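Local coordinates for protein isoaspartyl dipeptidase (Fervidobacterium islandicum, PDB 7CF6) that probably hydrolyses beta-aspartyl (isoaspartyl) dipeptides such as beta-Asp-Leu at a zinc-containing active site of the amidohydrolase family, at residues F198-G203 against T227-S232; D250-Q255 against S287-G292; V98-T103 against V158-I163. One frame throughout, in Å; residues are numbered along the deposited sequence.

Contact 1 (F198-G203 against T227-S232); sequences FHVGSG and THMSRS. With ZN (zinc ion), chain Q; FWO ((2S)-2-[[(3S)-3-azanyl-4-oxidanyl-4-oxidanylidene-butanoyl]amino]-4-methyl-pentanoic acid), chain P.
Thr227 N gives its hydrogen to Phe198 O at 2.7 Å, the first of two hydrogen bonds that tie 198-203 to 227-232. Further on, the side chain of Arg231 takes over: its NE reaches Val200 O at 3.0 Å, lying in the carbonyl plane on a lone pair, with the oxygen close to the guanidinium plane. An arginine suits this place because NE can hold the backbone while the terminal nitrogens extend into the pocket.

The apolar contacts lie elsewhere. Val200 CG2 sits 4.1 Å from Met229 SD, the methionine bending at chi2 so that its sulfur swings back to the valine, and Leu235 of helix 233-243 packs on both residues.

Strands 195-200 and 224-227 are parallel neighbours in the beta/alpha barrel of the amidohydrolases, and the contact lies at their C-terminal ends, where the active site of a TIM barrel is built. His199 belongs to that site. Its CG stands anti to the backbone N (chi1 169°), which carries the ring into the pocket, where ND1 binds one zinc ion at 1.9 Å; Glu160 binds the same metal. Asp165 hydrogen-bonds the other ring nitrogen, NE2, and probably fixes the rotation of the ring, while Tyr134 stacks on it.

The His199 and His228 rings meet obliquely, planes 83° apart and centroids 4.8 Å apart, and His228 NE2 hydrogen-bonds Asp289. The guanidinium of Arg231 stands roughly perpendicular to the His199 ring, with His199 CE1 at its edge, 3.5 Å from Arg231 NH2. The terminal nitrogens of Arg231 point to the leucine carboxylate of the bound dipeptide; the modelled approach is implausibly close, so the detail there is doubtful, though a positive group is well placed for that anion.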
loop_
_atom_site.group_PDB
_atom_site.type_symbol
_atom_site.label_atom_id
_atom_site.label_comp_id
_atom_site.label_asym_id
_atom_site.label_seq_id
_atom_site.Cartn_x
_atom_site.Cartn_y
_atom_site.Cartn_z
ATOM N N PHE B 198 1.269 29.616 9.886
ATOM C CA PHE B 198 0.808 29.979 8.523
ATOM C C PHE B 198 1.893 30.864 7.912
ATOM O O PHE B 198 2.257 31.900 8.528
ATOM C CB PHE B 198 -0.565 30.662 8.559
ATOM C CG PHE B 198 -1.739 29.742 8.793
ATOM C CD1 PHE B 198 -2.302 29.029 7.750
ATOM C CD2 PHE B 198 -2.288 29.585 10.061
ATOM C CE1 PHE B 198 -3.381 28.181 7.968
ATOM C CE2 PHE B 198 -3.371 28.741 10.279
ATOM C CZ PHE B 198 -3.912 28.033 9.231
ATOM N N HIS B 199 2.430 30.421 6.772
ATOM C CA HIS B 199 3.217 31.252 5.826
ATOM C C HIS B 199 2.266 31.930 4.855
ATOM O O HIS B 199 1.672 31.221 4.041
ATOM C CB HIS B 199 4.188 30.434 4.992
ATOM C CG HIS B 199 4.761 31.230 3.872
ATOM N ND1 HIS B 199 5.811 32.099 4.057
ATOM C CD2 HIS B 199 4.428 31.299 2.567
ATOM C CE1 HIS B 199 6.114 32.657 2.903
ATOM N NE2 HIS B 199 5.284 32.184 1.973
ATOM N N VAL B 200 2.173 33.249 4.962
ATOM C CA VAL B 200 1.192 34.109 4.248
ATOM C C VAL B 200 1.950 34.878 3.160
ATOM O O VAL B 200 2.804 35.741 3.492
ATOM C CB VAL B 200 0.496 35.076 5.220
ATOM C CG1 VAL B 200 -0.642 35.798 4.525
ATOM C CG2 VAL B 200 0.022 34.373 6.490
ATOM N N GLY B 201 1.653 34.574 1.900
ATOM C CA GLY B 201 2.238 35.293 0.761
ATOM C C GLY B 201 1.645 36.686 0.604
ATOM O O GLY B 201 1.289 37.330 1.613
ATOM N N SER B 202 1.545 37.135 -0.642
ATOM C CA SER B 202 1.124 38.499 -1.035
ATOM C C SER B 202 -0.110 38.405 -1.944
ATOM O O SER B 202 -0.348 39.325 -2.738
ATOM C CB SER B 202 2.291 39.206 -1.670
ATOM O OG SER B 202 3.262 38.257 -2.080
ATOM N N GLY B 203 -0.880 37.321 -1.815
ATOM C CA GLY B 203 -2.177 37.153 -2.497
ATOM C C GLY B 203 -3.170 38.175 -1.982
ATOM O O GLY B 203 -3.008 38.639 -0.841
ATOM N N THR B 227 2.694 34.031 10.164
ATOM C CA THR B 227 3.978 34.784 10.083
ATOM C C THR B 227 4.059 35.721 8.845
ATOM O O THR B 227 3.244 35.601 7.897
ATOM C CB THR B 227 5.158 33.805 10.139
ATOM O OG1 THR B 227 6.382 34.554 10.057
ATOM C CG2 THR B 227 5.094 32.765 9.042
ATOM N N HIS B 228 5.060 36.609 8.849
ATOM C CA HIS B 228 5.378 37.599 7.792
ATOM C C HIS B 228 4.283 38.666 7.682
ATOM O O HIS B 228 3.998 39.056 6.541
ATOM C CB HIS B 228 5.536 36.948 6.420
ATOM C CG HIS B 228 6.555 35.882 6.348
ATOM N ND1 HIS B 228 6.210 34.556 6.361
ATOM C CD2 HIS B 228 7.892 35.930 6.197
ATOM C CE1 HIS B 228 7.297 33.818 6.269
ATOM N NE2 HIS B 228 8.343 34.635 6.158
ATOM N N MET B 229 3.706 39.157 8.788
ATOM C CA MET B 229 2.494 40.031 8.725
ATOM C C MET B 229 2.890 41.512 8.791
ATOM O O MET B 229 2.032 42.336 9.102
ATOM C CB MET B 229 1.489 39.709 9.836
ATOM C CG MET B 229 1.031 38.242 9.876
ATOM S SD MET B 229 -0.385 37.681 8.837
ATOM C CE MET B 229 -1.211 39.212 8.442
ATOM N N SER B 230 4.143 41.845 8.481
ATOM C CA SER B 230 4.566 43.229 8.133
ATOM C C SER B 230 4.934 43.327 6.635
ATOM O O SER B 230 5.152 44.434 6.163
ATOM C CB SER B 230 5.652 43.733 9.073
ATOM O OG SER B 230 6.701 42.793 9.243
ATOM N N ARG B 231 4.892 42.216 5.894
ATOM C CA ARG B 231 5.111 42.120 4.418
ATOM C C ARG B 231 4.734 43.428 3.715
ATOM O O ARG B 231 5.594 44.036 3.048
ATOM C CB ARG B 231 4.221 41.020 3.815
ATOM C CG ARG B 231 4.991 39.946 3.065
ATOM C CD ARG B 231 4.136 39.042 2.204
ATOM N NE ARG B 231 4.633 37.678 2.197
ATOM C CZ ARG B 231 5.885 37.329 1.906
ATOM N NH1 ARG B 231 6.784 38.249 1.599
ATOM N NH2 ARG B 231 6.259 36.058 1.939
ATOM N N SER B 232 3.453 43.775 3.846
ATOM C CA SER B 232 2.731 44.922 3.245
ATOM C C SER B 232 1.879 45.537 4.357
ATOM O O SER B 232 1.486 44.774 5.269
ATOM C CB SER B 232 1.858 44.452 2.096
ATOM O OG SER B 232 0.861 43.527 2.543
HETATM ZN ZN ZN Q . 7.486 31.699 4.947
HETATM C C10 FWO P . 9.904 34.836 2.209
HETATM C C13 FWO P . 11.145 31.091 1.986
HETATM C C15 FWO P . 8.747 35.269 1.297
HETATM C C17 FWO P . 12.220 28.885 2.708
HETATM O O01 FWO P . 7.633 35.667 1.814
HETATM O O02 FWO P . 10.430 32.377 3.851
HETATM O O03 FWO P . 8.919 35.250 0.032
HETATM O O04 FWO P . 13.353 29.314 3.086
HETATM O O05 FWO P . 12.155 27.699 2.245
HETATM N N06 FWO P . 10.392 33.512 1.792
HETATM N N07 FWO P . 10.499 30.087 4.162
HETATM C C08 FWO P . 11.038 35.869 2.076
HETATM C C09 FWO P . 10.615 37.338 1.854
HETATM C C11 FWO P . 11.609 38.083 0.947
HETATM C C12 FWO P . 10.514 38.013 3.231
HETATM C C14 FWO P . 10.622 32.360 2.669
HETATM C C16 FWO P . 10.937 29.785 2.789
#

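Contact 2 (D250-Q255 against S287-G292); sequences DLTALQ and SSDGQG. With FWO ((2S)-2-[[(3S)-3-azanyl-4-oxidanyl-4-oxidanylidene-butanoyl]amino]-4-methyl-pentanoic acid), chain P.
Thr252 pairs in parallel with Ser287, Ser287 N donating to Leu251 O at 3.1 Å and Ala253 N to Ser287 O at 3.3 Å, so the serine's backbone is held on both sides of Thr252.

Ser287 also carries the main side-chain bond. Its OG, placed between the backbone N and the carbonyl carbon (chi1 64°), turns to Asp250 and donates to OD2 at 2.5 Å. The aspartate shares the same oxygen with Thr227 OG1, and its OD1 is taken by Thr285 OG1. Small hydroxyl residues suit such places, since each can offer a proton to a buried carboxylate. At the other end Gln255 bends back at chi2, and its NE2 donates to Ser288 O at 3.1 Å with the oxygen near the amide plane; Gln255 OE1 meanwhile accepts from Ser310 N.

Thr252 CG2 packs obliquely against Asp289 CB at 3.9 Å. Beyond it, Ser288 OG accepts from Gly290 N in an ST turn and also bonds Asp63, and a type II beta turn from Asp289 to Gly292 overlaps it. This loop after strand 284-287 lies at the active-site end of the beta/alpha barrel and brings Asp289, a zinc-site residue, towards the bound dipeptide. The surrounding chemistry is consistent with a second shell: three hydroxyls gather round the buried Asp250 carboxylate and would help to stabilise it as an anion, while backbone and amide bonds probably help to set the position of the loop that presents Asp289.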
loop_
_atom_site.group_PDB
_atom_site.type_symbol
_atom_site.label_atom_id
_atom_site.label_comp_id
_atom_site.label_asym_id
_atom_site.label_seq_id
_atom_site.Cartn_x
_atom_site.Cartn_y
_atom_site.Cartn_z
ATOM N N ASP B 250 3.086 37.088 14.006
ATOM C CA ASP B 250 4.567 37.034 13.977
ATOM C C ASP B 250 5.022 37.895 12.801
ATOM O O ASP B 250 4.385 37.829 11.727
ATOM C CB ASP B 250 5.088 35.594 13.903
ATOM C CG ASP B 250 6.610 35.482 13.947
ATOM O OD1 ASP B 250 7.252 36.223 14.746
ATOM O OD2 ASP B 250 7.150 34.654 13.175
ATOM N N LEU B 251 6.046 38.709 13.034
ATOM C CA LEU B 251 6.642 39.634 12.032
ATOM C C LEU B 251 8.082 39.172 11.788
ATOM O O LEU B 251 8.782 38.828 12.772
ATOM C CB LEU B 251 6.625 41.087 12.544
ATOM C CG LEU B 251 5.349 41.565 13.239
ATOM C CD1 LEU B 251 5.522 42.978 13.761
ATOM C CD2 LEU B 251 4.147 41.474 12.305
ATOM N N THR B 252 8.540 39.196 10.541
ATOM C CA THR B 252 9.948 38.866 10.239
ATOM C C THR B 252 10.819 40.048 10.698
ATOM O O THR B 252 10.566 41.201 10.274
ATOM C CB THR B 252 10.058 38.407 8.790
ATOM O OG1 THR B 252 9.143 37.316 8.647
ATOM C CG2 THR B 252 11.471 37.991 8.438
ATOM N N ALA B 253 11.767 39.765 11.597
ATOM C CA ALA B 253 12.711 40.739 12.189
ATOM C C ALA B 253 13.464 41.480 11.082
ATOM O O ALA B 253 13.714 40.900 10.006
ATOM C CB ALA B 253 13.671 40.058 13.133
ATOM N N LEU B 254 13.808 42.738 11.355
ATOM C CA LEU B 254 14.574 43.611 10.431
ATOM C C LEU B 254 15.967 43.006 10.297
ATOM O O LEU B 254 16.534 42.625 11.340
ATOM C CB LEU B 254 14.634 45.036 10.993
ATOM C CG LEU B 254 15.169 46.087 10.020
ATOM C CD1 LEU B 254 14.157 46.356 8.919
ATOM C CD2 LEU B 254 15.530 47.373 10.742
ATOM N N GLN B 255 16.477 42.880 9.076
ATOM C CA GLN B 255 17.757 42.172 8.828
ATOM C C GLN B 255 18.899 43.190 8.899
ATOM O O GLN B 255 18.765 44.310 8.413
ATOM C CB GLN B 255 17.676 41.387 7.518
ATOM C CG GLN B 255 16.545 40.364 7.500
ATOM C CD GLN B 255 16.885 39.094 8.246
ATOM O OE1 GLN B 255 18.023 38.634 8.201
ATOM N NE2 GLN B 255 15.901 38.508 8.918
ATOM N N SER B 287 10.451 36.867 14.473
ATOM C CA SER B 287 11.184 35.631 14.094
ATOM C C SER B 287 12.250 35.917 13.022
ATOM O O SER B 287 11.921 36.526 11.969
ATOM C CB SER B 287 10.227 34.552 13.662
ATOM O OG SER B 287 9.502 34.881 12.476
ATOM N N SER B 288 13.472 35.422 13.252
ATOM C CA SER B 288 14.689 35.687 12.434
ATOM C C SER B 288 14.507 35.217 10.989
ATOM O O SER B 288 15.148 35.775 10.066
ATOM C CB SER B 288 15.886 34.990 13.036
ATOM O OG SER B 288 15.742 33.577 12.971
ATOM N N ASP B 289 13.756 34.141 10.813
ATOM C CA ASP B 289 13.650 33.453 9.506
ATOM C C ASP B 289 15.066 33.054 9.080
ATOM O O ASP B 289 15.361 33.055 7.871
ATOM C CB ASP B 289 12.938 34.355 8.493
ATOM C CG ASP B 289 12.235 33.556 7.415
ATOM O OD1 ASP B 289 12.436 32.329 7.371
ATOM O OD2 ASP B 289 11.481 34.151 6.650
ATOM N N GLY B 290 15.913 32.724 10.053
ATOM C CA GLY B 290 17.344 32.464 9.828
ATOM C C GLY B 290 17.525 31.257 8.939
ATOM O O GLY B 290 16.711 30.305 9.070
ATOM N N GLN B 291 18.538 31.311 8.062
ATOM C CA GLN B 291 18.898 30.256 7.069
ATOM C C GLN B 291 17.727 30.042 6.105
ATOM O O GLN B 291 17.723 29.028 5.380
ATOM C CB GLN B 291 19.291 28.951 7.771
ATOM C CG GLN B 291 20.347 29.123 8.847
ATOM C CD GLN B 291 21.413 30.062 8.360
ATOM O OE1 GLN B 291 21.978 29.865 7.285
ATOM N NE2 GLN B 291 21.653 31.116 9.125
ATOM N N GLY B 292 16.794 30.990 6.085
ATOM C CA GLY B 292 15.659 31.008 5.149
ATOM C C GLY B 292 16.006 31.766 3.879
ATOM O O GLY B 292 16.838 32.697 3.951
HETATM C C10 FWO P . 9.904 34.836 2.209
HETATM C C13 FWO P . 11.145 31.091 1.986
HETATM C C15 FWO P . 8.747 35.269 1.297
HETATM C C17 FWO P . 12.220 28.885 2.708
HETATM O O01 FWO P . 7.633 35.667 1.814
HETATM O O02 FWO P . 10.430 32.377 3.851
HETATM O O03 FWO P . 8.919 35.250 0.032
HETATM O O04 FWO P . 13.353 29.314 3.086
HETATM O O05 FWO P . 12.155 27.699 2.245
HETATM N N06 FWO P . 10.392 33.512 1.792
HETATM N N07 FWO P . 10.499 30.087 4.162
HETATM C C08 FWO P . 11.038 35.869 2.076
HETATM C C09 FWO P . 10.615 37.338 1.854
HETATM C C11 FWO P . 11.609 38.083 0.947
HETATM C C12 FWO P . 10.514 38.013 3.231
HETATM C C14 FWO P . 10.622 32.360 2.669
HETATM C C16 FWO P . 10.937 29.785 2.789
#

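Contact 3 (V98-T103 against V158-I163); sequences VGCLGT and VGEIAI. With ZN (zinc ion), chain R; ZN (zinc ion), chain Q; FWO ((2S)-2-[[(3S)-3-azanyl-4-oxidanyl-4-oxidanylidene-butanoyl]amino]-4-methyl-pentanoic acid), chain P.
Glu160 meets 98-103 chiefly through its CG, which lies 3.4 Å from Leu101 O, while its carboxylate bridges the two zinc ions. OE1 binds the zinc ion shared with His199 at 2.3 Å, and OE2 binds the other, which His67 also holds, at 2.6 Å. OE2 further accepts from the dipeptide's amino nitrogen N07 at 2.9 Å. A glutamate suits this place: its two oxygens serve two metals and still meet the ligand.

CG lies between the backbone N and the carbonyl carbon (chi1 44°), and the chain runs extended from there to the metals; the peptide bond before Glu160 is modelled as cis. One water joins the segments, accepting from Leu101 N and lying within hydrogen-bonding distance of Gly159 O, each at 3.1 Å. Past Leu101, Gly102, with no side chain to crowd O05, passes close to a carboxylate of the dipeptide, and Thr103 N gives O05 a weak hydrogen bond.

No direct hydrogen bond joins the segments, as fits strands that are not neighbours in the barrel: strand 126-131 lies between 94-99 and 155-163 and pairs with both, while strand 195-200 flanks 155-163 on its other side.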
loop_
_atom_site.group_PDB
_atom_site.type_symbol
_atom_site.label_atom_id
_atom_site.label_comp_id
_atom_site.label_asym_id
_atom_site.label_seq_id
_atom_site.Cartn_x
_atom_site.Cartn_y
_atom_site.Cartn_z
ATOM N N VAL B 98 12.709 27.293 17.337
ATOM C CA VAL B 98 11.713 26.321 16.805
ATOM C C VAL B 98 11.967 26.219 15.300
ATOM O O VAL B 98 11.795 27.273 14.619
ATOM C CB VAL B 98 10.278 26.802 17.101
ATOM C CG1 VAL B 98 9.250 25.692 16.931
ATOM C CG2 VAL B 98 10.172 27.430 18.488
ATOM N N GLY B 99 12.351 25.033 14.799
ATOM C CA GLY B 99 12.722 24.836 13.378
ATOM C C GLY B 99 11.551 24.370 12.531
ATOM O O GLY B 99 10.737 23.612 13.073
ATOM N N CYS B 100 11.455 24.798 11.264
ATOM C CA CYS B 100 10.371 24.416 10.305
ATOM C C CYS B 100 10.963 24.102 8.915
ATOM O O CYS B 100 12.100 24.520 8.628
ATOM C CB CYS B 100 9.289 25.502 10.193
ATOM S SG CYS B 100 9.922 27.179 9.899
ATOM N N LEU B 101 10.200 23.406 8.068
ATOM C CA LEU B 101 10.451 23.297 6.601
ATOM C C LEU B 101 9.687 24.393 5.830
ATOM O O LEU B 101 8.823 25.074 6.387
ATOM C CB LEU B 101 10.064 21.896 6.112
ATOM C CG LEU B 101 10.902 20.755 6.699
ATOM C CD1 LEU B 101 10.742 19.477 5.898
ATOM C CD2 LEU B 101 12.369 21.142 6.801
ATOM N N GLY B 102 10.043 24.592 4.569
ATOM C CA GLY B 102 9.470 25.651 3.728
ATOM C C GLY B 102 9.080 25.141 2.346
ATOM O O GLY B 102 8.377 24.118 2.244
ATOM N N THR B 103 9.501 25.856 1.304
ATOM C CA THR B 103 9.088 25.610 -0.101
ATOM C C THR B 103 9.455 24.173 -0.498
ATOM O O THR B 103 8.524 23.456 -0.969
ATOM C CB THR B 103 9.727 26.664 -1.001
ATOM O OG1 THR B 103 9.395 27.914 -0.384
ATOM C CG2 THR B 103 9.258 26.553 -2.432
ATOM N N VAL B 158 2.293 21.917 13.216
ATOM C CA VAL B 158 2.518 21.764 11.751
ATOM C C VAL B 158 2.762 23.128 11.078
ATOM O O VAL B 158 2.114 24.132 11.466
ATOM C CB VAL B 158 1.333 21.049 11.086
ATOM C CG1 VAL B 158 0.095 21.919 11.046
ATOM C CG2 VAL B 158 1.690 20.586 9.685
ATOM N N GLY B 159 3.632 23.150 10.065
ATOM C CA GLY B 159 3.904 24.365 9.288
ATOM C C GLY B 159 5.183 24.269 8.465
ATOM O O GLY B 159 5.795 23.216 8.379
ATOM N N GLU B 160 5.557 25.380 7.825
ATOM C CA GLU B 160 4.693 26.546 7.695
ATOM C C GLU B 160 3.769 26.301 6.492
ATOM O O GLU B 160 4.322 26.095 5.398
ATOM C CB GLU B 160 5.527 27.822 7.576
ATOM C CG GLU B 160 6.711 27.692 6.640
ATOM C CD GLU B 160 7.489 28.961 6.351
ATOM O OE1 GLU B 160 6.905 30.066 6.457
ATOM O OE2 GLU B 160 8.680 28.836 5.987
ATOM N N ILE B 161 2.442 26.230 6.706
ATOM C CA ILE B 161 1.429 25.987 5.634
ATOM C C ILE B 161 1.342 27.238 4.761
ATOM O O ILE B 161 1.170 28.347 5.312
ATOM C CB ILE B 161 0.054 25.620 6.212
ATOM C CG1 ILE B 161 0.121 24.340 7.055
ATOM C CG2 ILE B 161 -0.986 25.523 5.106
ATOM C CD1 ILE B 161 0.851 23.167 6.405
ATOM N N ALA B 162 1.473 27.060 3.448
ATOM C CA ALA B 162 1.505 28.159 2.460
ATOM C C ALA B 162 0.073 28.505 2.014
ATOM O O ALA B 162 -0.646 27.621 1.419
ATOM C CB ALA B 162 2.382 27.760 1.305
ATOM N N ILE B 163 -0.345 29.736 2.316
ATOM C CA ILE B 163 -1.658 30.286 1.887
ATOM C C ILE B 163 -1.417 31.671 1.298
ATOM O O ILE B 163 -0.553 32.386 1.828
ATOM C CB ILE B 163 -2.640 30.330 3.065
ATOM C CG1 ILE B 163 -2.153 31.290 4.149
ATOM C CG2 ILE B 163 -2.884 28.931 3.597
ATOM C CD1 ILE B 163 -3.190 31.598 5.197
HETATM ZN ZN ZN R . 10.359 30.624 6.834
HETATM ZN ZN ZN Q . 7.486 31.699 4.947
HETATM C C10 FWO P . 9.904 34.836 2.209
HETATM C C13 FWO P . 11.145 31.091 1.986
HETATM C C15 FWO P . 8.747 35.269 1.297
HETATM C C17 FWO P . 12.220 28.885 2.708
HETATM O O01 FWO P . 7.633 35.667 1.814
HETATM O O02 FWO P . 10.430 32.377 3.851
HETATM O O03 FWO P . 8.919 35.250 0.032
HETATM O O04 FWO P . 13.353 29.314 3.086
HETATM O O05 FWO P . 12.155 27.699 2.245
HETATM N N06 FWO P . 10.392 33.512 1.792
HETATM N N07 FWO P . 10.499 30.087 4.162
HETATM C C08 FWO P . 11.038 35.869 2.076
HETATM C C09 FWO P . 10.615 37.338 1.854
HETATM C C11 FWO P . 11.609 38.083 0.947
HETATM C C12 FWO P . 10.514 38.013 3.231
HETATM C C14 FWO P . 10.622 32.360 2.669
HETATM C C16 FWO P . 10.937 29.785 2.789
HETATM O O HOH W 1 8.159 21.385 9.351
#

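Overall arrangement
All three contacts are largely buried and gather at the active-site end of one beta/alpha barrel, each touching the bound dipeptide; contact 1 has the one exposed touching residue, Ser202. Contacts 1 and 3 share a sheet: His199 pairs through its backbone with Ile161 and Ile163, and both contacts supply ligands to the same zinc ion. Contact 2 is joined to contact 1 by side-chain hydrogen bonds but does not touch contact 3. Their chemistry follows strand order: adjacent strands in contacts 1 and 2 bond backbone to backbone, whereas the separated strands of contact 3 meet through a water and the stem of the glutamate that bridges the metals.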